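Local structure of sucrose 6(F)-phosphate phosphorylase (Thermoanaerobacterium thermosaccharolyticum DSM 571, 6S9V) at residues Pro27-Asn38 and Lys77-Met87. The protein is a phosphorylase of the alpha-amylase superfamily, built on a closed eight-stranded parallel beta/alpha barrel. Numbering follows the deposited sequence.
Sequences PDSLGGNLKTLN and KFGTWYDIKKM
Asp83 OD1 is held by Lys35 NZ (3.3 Å, a weak salt-bridge bond) and by a water that donates to it and accepts from Asn38 ND2. Asp83 OD2 accepts from Thr80 N at 2.9 Å, met from well above the carboxylate plane; the weak return bond from Asp83 N to Thr80 OG1 completes a capping box at the N-terminus of helix 81-88. The Lys35 and Asp83 side chains cross at about a right angle, the lysine chain bent only at its last torsion (chi4 -66°). Nearby, Leu34 N donates to Phe78 O at 2.8 Å, nearly straight (165°) and in the carbonyl plane, which ties the start of helix 34-44 to the loop before its neighbour. The Phe78 ring receives Pro27 CG over one face, a CH-pi contact 3.9 Å from the centroid, while Asp28, salt-bridged to Arg64, approaches it obliquely. Deeper, Leu34 CD1 meets Ile84 CD1 at 3.8 Å, and Met87 CE touches Leu37 CD2; Leu34, Ile84 and Met87 also rest on Ile54. Helix 34-44 follows strand 22-25 and helix 81-88 follows the adjacent strand 51-54; the 16° between segments 34-38 and 81-87 (axes 10.2 Å apart) fits neighbouring outer helices of a TIM barrel.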
# COMPACT_ATOMS: atom_id res chain seq x y z
N PRO A 27 11.82 5.03 -4.81
CA PRO A 27 12.60 5.44 -5.99
C PRO A 27 14.09 5.33 -5.78
O PRO A 27 14.83 5.25 -6.77
CB PRO A 27 12.17 6.91 -6.21
CG PRO A 27 11.64 7.35 -4.89
CD PRO A 27 11.02 6.14 -4.25
N ASP A 28 14.55 5.31 -4.53
CA ASP A 28 15.97 5.31 -4.24
C ASP A 28 16.45 4.06 -3.51
O ASP A 28 17.65 3.95 -3.23
CB ASP A 28 16.34 6.55 -3.40
CG ASP A 28 15.49 6.68 -2.13
OD1 ASP A 28 14.33 6.23 -2.13
OD2 ASP A 28 16.00 7.23 -1.14
N SER A 29 15.56 3.11 -3.23
CA SER A 29 15.92 1.98 -2.38
C SER A 29 16.55 0.81 -3.13
O SER A 29 17.02 -0.14 -2.49
CB SER A 29 14.70 1.48 -1.60
OG SER A 29 13.66 1.07 -2.48
N LEU A 30 16.59 0.85 -4.46
CA LEU A 30 17.30 -0.15 -5.26
C LEU A 30 18.39 0.57 -6.08
O LEU A 30 18.24 0.82 -7.28
CB LEU A 30 16.31 -0.94 -6.16
CG LEU A 30 15.38 -1.89 -5.37
CD1 LEU A 30 14.29 -2.46 -6.26
CD2 LEU A 30 16.18 -3.00 -4.71
N GLY A 31 19.49 0.90 -5.41
CA GLY A 31 20.64 1.49 -6.07
C GLY A 31 20.79 2.99 -5.92
O GLY A 31 21.87 3.51 -6.23
N GLY A 32 19.75 3.70 -5.48
CA GLY A 32 19.86 5.10 -5.13
C GLY A 32 18.99 6.04 -5.94
O GLY A 32 18.71 7.15 -5.48
N ASN A 33 18.55 5.64 -7.13
CA ASN A 33 17.74 6.55 -7.95
C ASN A 33 17.01 5.74 -9.02
O ASN A 33 17.16 4.52 -9.12
CB ASN A 33 18.62 7.65 -8.57
CG ASN A 33 19.79 7.09 -9.36
OD1 ASN A 33 19.61 6.33 -10.30
ND2 ASN A 33 21.00 7.49 -8.98
N LEU A 34 16.22 6.44 -9.83
CA LEU A 34 15.39 5.77 -10.82
C LEU A 34 16.22 5.16 -11.94
O LEU A 34 15.81 4.16 -12.55
CB LEU A 34 14.37 6.74 -11.41
CG LEU A 34 13.28 7.23 -10.45
CD1 LEU A 34 12.41 8.30 -11.11
CD2 LEU A 34 12.42 6.07 -9.96
N LYS A 35 17.39 5.73 -12.23
CA LYS A 35 18.24 5.17 -13.27
C LYS A 35 18.83 3.84 -12.83
O LYS A 35 18.85 2.88 -13.61
CB LYS A 35 19.33 6.18 -13.63
CG LYS A 35 18.76 7.42 -14.30
CD LYS A 35 19.82 8.46 -14.58
CE LYS A 35 19.25 9.59 -15.43
NZ LYS A 35 18.86 9.15 -16.80
N THR A 36 19.31 3.75 -11.59
CA THR A 36 19.78 2.46 -11.08
C THR A 36 18.62 1.48 -10.91
O THR A 36 18.80 0.27 -11.11
CB THR A 36 20.54 2.63 -9.76
OG1 THR A 36 19.63 2.98 -8.71
CG2 THR A 36 21.63 3.70 -9.88
N LEU A 37 17.43 1.97 -10.55
CA LEU A 37 16.26 1.09 -10.50
C LEU A 37 15.99 0.49 -11.87
O LEU A 37 15.78 -0.73 -12.00
CB LEU A 37 15.05 1.86 -9.98
CG LEU A 37 13.70 1.14 -10.05
CD1 LEU A 37 13.76 -0.19 -9.30
CD2 LEU A 37 12.58 2.00 -9.49
N ASN A 38 15.99 1.32 -12.92
CA ASN A 38 15.80 0.81 -14.27
C ASN A 38 16.91 -0.17 -14.66
O ASN A 38 16.65 -1.19 -15.31
CB ASN A 38 15.76 1.98 -15.27
CG ASN A 38 14.36 2.57 -15.44
OD1 ASN A 38 13.36 1.84 -15.41
ND2 ASN A 38 14.29 3.88 -15.65
N LYS A 77 17.09 14.32 -7.12
CA LYS A 77 17.95 13.28 -6.58
C LYS A 77 17.61 11.91 -7.16
O LYS A 77 18.48 11.04 -7.26
CB LYS A 77 17.82 13.21 -5.06
CG LYS A 77 18.60 14.25 -4.27
CD LYS A 77 18.19 14.23 -2.79
CE LYS A 77 18.65 12.97 -2.06
NZ LYS A 77 20.12 12.93 -1.86
N PHE A 78 16.35 11.71 -7.55
CA PHE A 78 15.90 10.42 -8.04
C PHE A 78 15.89 10.33 -9.56
O PHE A 78 16.11 9.24 -10.10
CB PHE A 78 14.49 10.12 -7.51
CG PHE A 78 14.38 10.19 -6.01
CD1 PHE A 78 15.48 9.93 -5.21
CD2 PHE A 78 13.18 10.50 -5.39
CE1 PHE A 78 15.39 9.99 -3.82
CE2 PHE A 78 13.09 10.57 -4.01
CZ PHE A 78 14.19 10.31 -3.23
N GLY A 79 15.61 11.41 -10.26
CA GLY A 79 15.63 11.40 -11.71
C GLY A 79 14.64 12.42 -12.26
O GLY A 79 14.45 13.50 -11.70
N THR A 80 14.03 12.05 -13.39
CA THR A 80 13.12 12.93 -14.09
C THR A 80 11.87 12.17 -14.50
O THR A 80 11.82 10.94 -14.45
CB THR A 80 13.76 13.53 -15.35
OG1 THR A 80 13.84 12.52 -16.36
CG2 THR A 80 15.15 14.07 -15.05
N TRP A 81 10.86 12.92 -14.91
CA TRP A 81 9.64 12.31 -15.41
C TRP A 81 9.92 11.40 -16.60
O TRP A 81 9.17 10.45 -16.85
CB TRP A 81 8.64 13.40 -15.80
CG TRP A 81 7.62 13.70 -14.75
CD1 TRP A 81 7.40 14.90 -14.14
CD2 TRP A 81 6.67 12.79 -14.19
NE1 TRP A 81 6.37 14.79 -13.24
CE2 TRP A 81 5.91 13.50 -13.24
CE3 TRP A 81 6.40 11.43 -14.39
CZ2 TRP A 81 4.89 12.91 -12.51
CZ3 TRP A 81 5.37 10.85 -13.67
CH2 TRP A 81 4.64 11.58 -12.73
N TYR A 82 10.97 11.68 -17.37
CA TYR A 82 11.30 10.82 -18.51
C TYR A 82 11.84 9.46 -18.07
O TYR A 82 11.70 8.47 -18.80
CB TYR A 82 12.28 11.54 -19.43
CG TYR A 82 11.62 12.75 -20.03
CD1 TYR A 82 10.79 12.63 -21.14
CD2 TYR A 82 11.76 14.00 -19.46
CE1 TYR A 82 10.17 13.72 -21.69
CE2 TYR A 82 11.14 15.11 -20.00
CZ TYR A 82 10.34 14.96 -21.11
OH TYR A 82 9.72 16.06 -21.65
N ASP A 83 12.47 9.39 -16.89
CA ASP A 83 12.82 8.08 -16.33
C ASP A 83 11.58 7.24 -16.07
O ASP A 83 11.59 6.01 -16.27
CB ASP A 83 13.62 8.27 -15.03
CG ASP A 83 14.96 8.93 -15.26
OD1 ASP A 83 15.58 8.69 -16.33
OD2 ASP A 83 15.39 9.71 -14.39
N ILE A 84 10.50 7.87 -15.60
CA ILE A 84 9.23 7.17 -15.39
C ILE A 84 8.63 6.73 -16.72
O ILE A 84 8.14 5.61 -16.88
CB ILE A 84 8.25 8.07 -14.61
CG1 ILE A 84 8.85 8.52 -13.28
CG2 ILE A 84 6.91 7.36 -14.39
CD1 ILE A 84 8.89 7.47 -12.23
N LYS A 85 8.62 7.64 -17.69
CA LYS A 85 8.08 7.34 -19.01
C LYS A 85 8.80 6.14 -19.62
O LYS A 85 8.16 5.27 -20.21
CB LYS A 85 8.20 8.56 -19.91
CG LYS A 85 7.57 8.41 -21.29
CD LYS A 85 7.81 9.66 -22.11
CE LYS A 85 7.08 9.63 -23.44
NZ LYS A 85 7.30 10.89 -24.20
N LYS A 86 10.13 6.10 -19.49
CA LYS A 86 10.89 4.99 -20.05
C LYS A 86 10.53 3.68 -19.35
O LYS A 86 10.35 2.65 -20.00
CB LYS A 86 12.39 5.27 -19.93
CG LYS A 86 13.28 4.13 -20.37
CD LYS A 86 14.74 4.58 -20.45
CE LYS A 86 15.67 3.39 -20.63
NZ LYS A 86 17.08 3.81 -20.85
N MET A 87 10.39 3.72 -18.02
CA MET A 87 9.98 2.52 -17.29
C MET A 87 8.58 2.08 -17.71
O MET A 87 8.30 0.88 -17.81
CB MET A 87 10.04 2.79 -15.78
CG MET A 87 9.94 1.54 -14.91
SD MET A 87 9.99 1.87 -13.12
CE MET A 87 11.55 2.75 -13.06
O HOH W 1 16.33 5.52 -16.33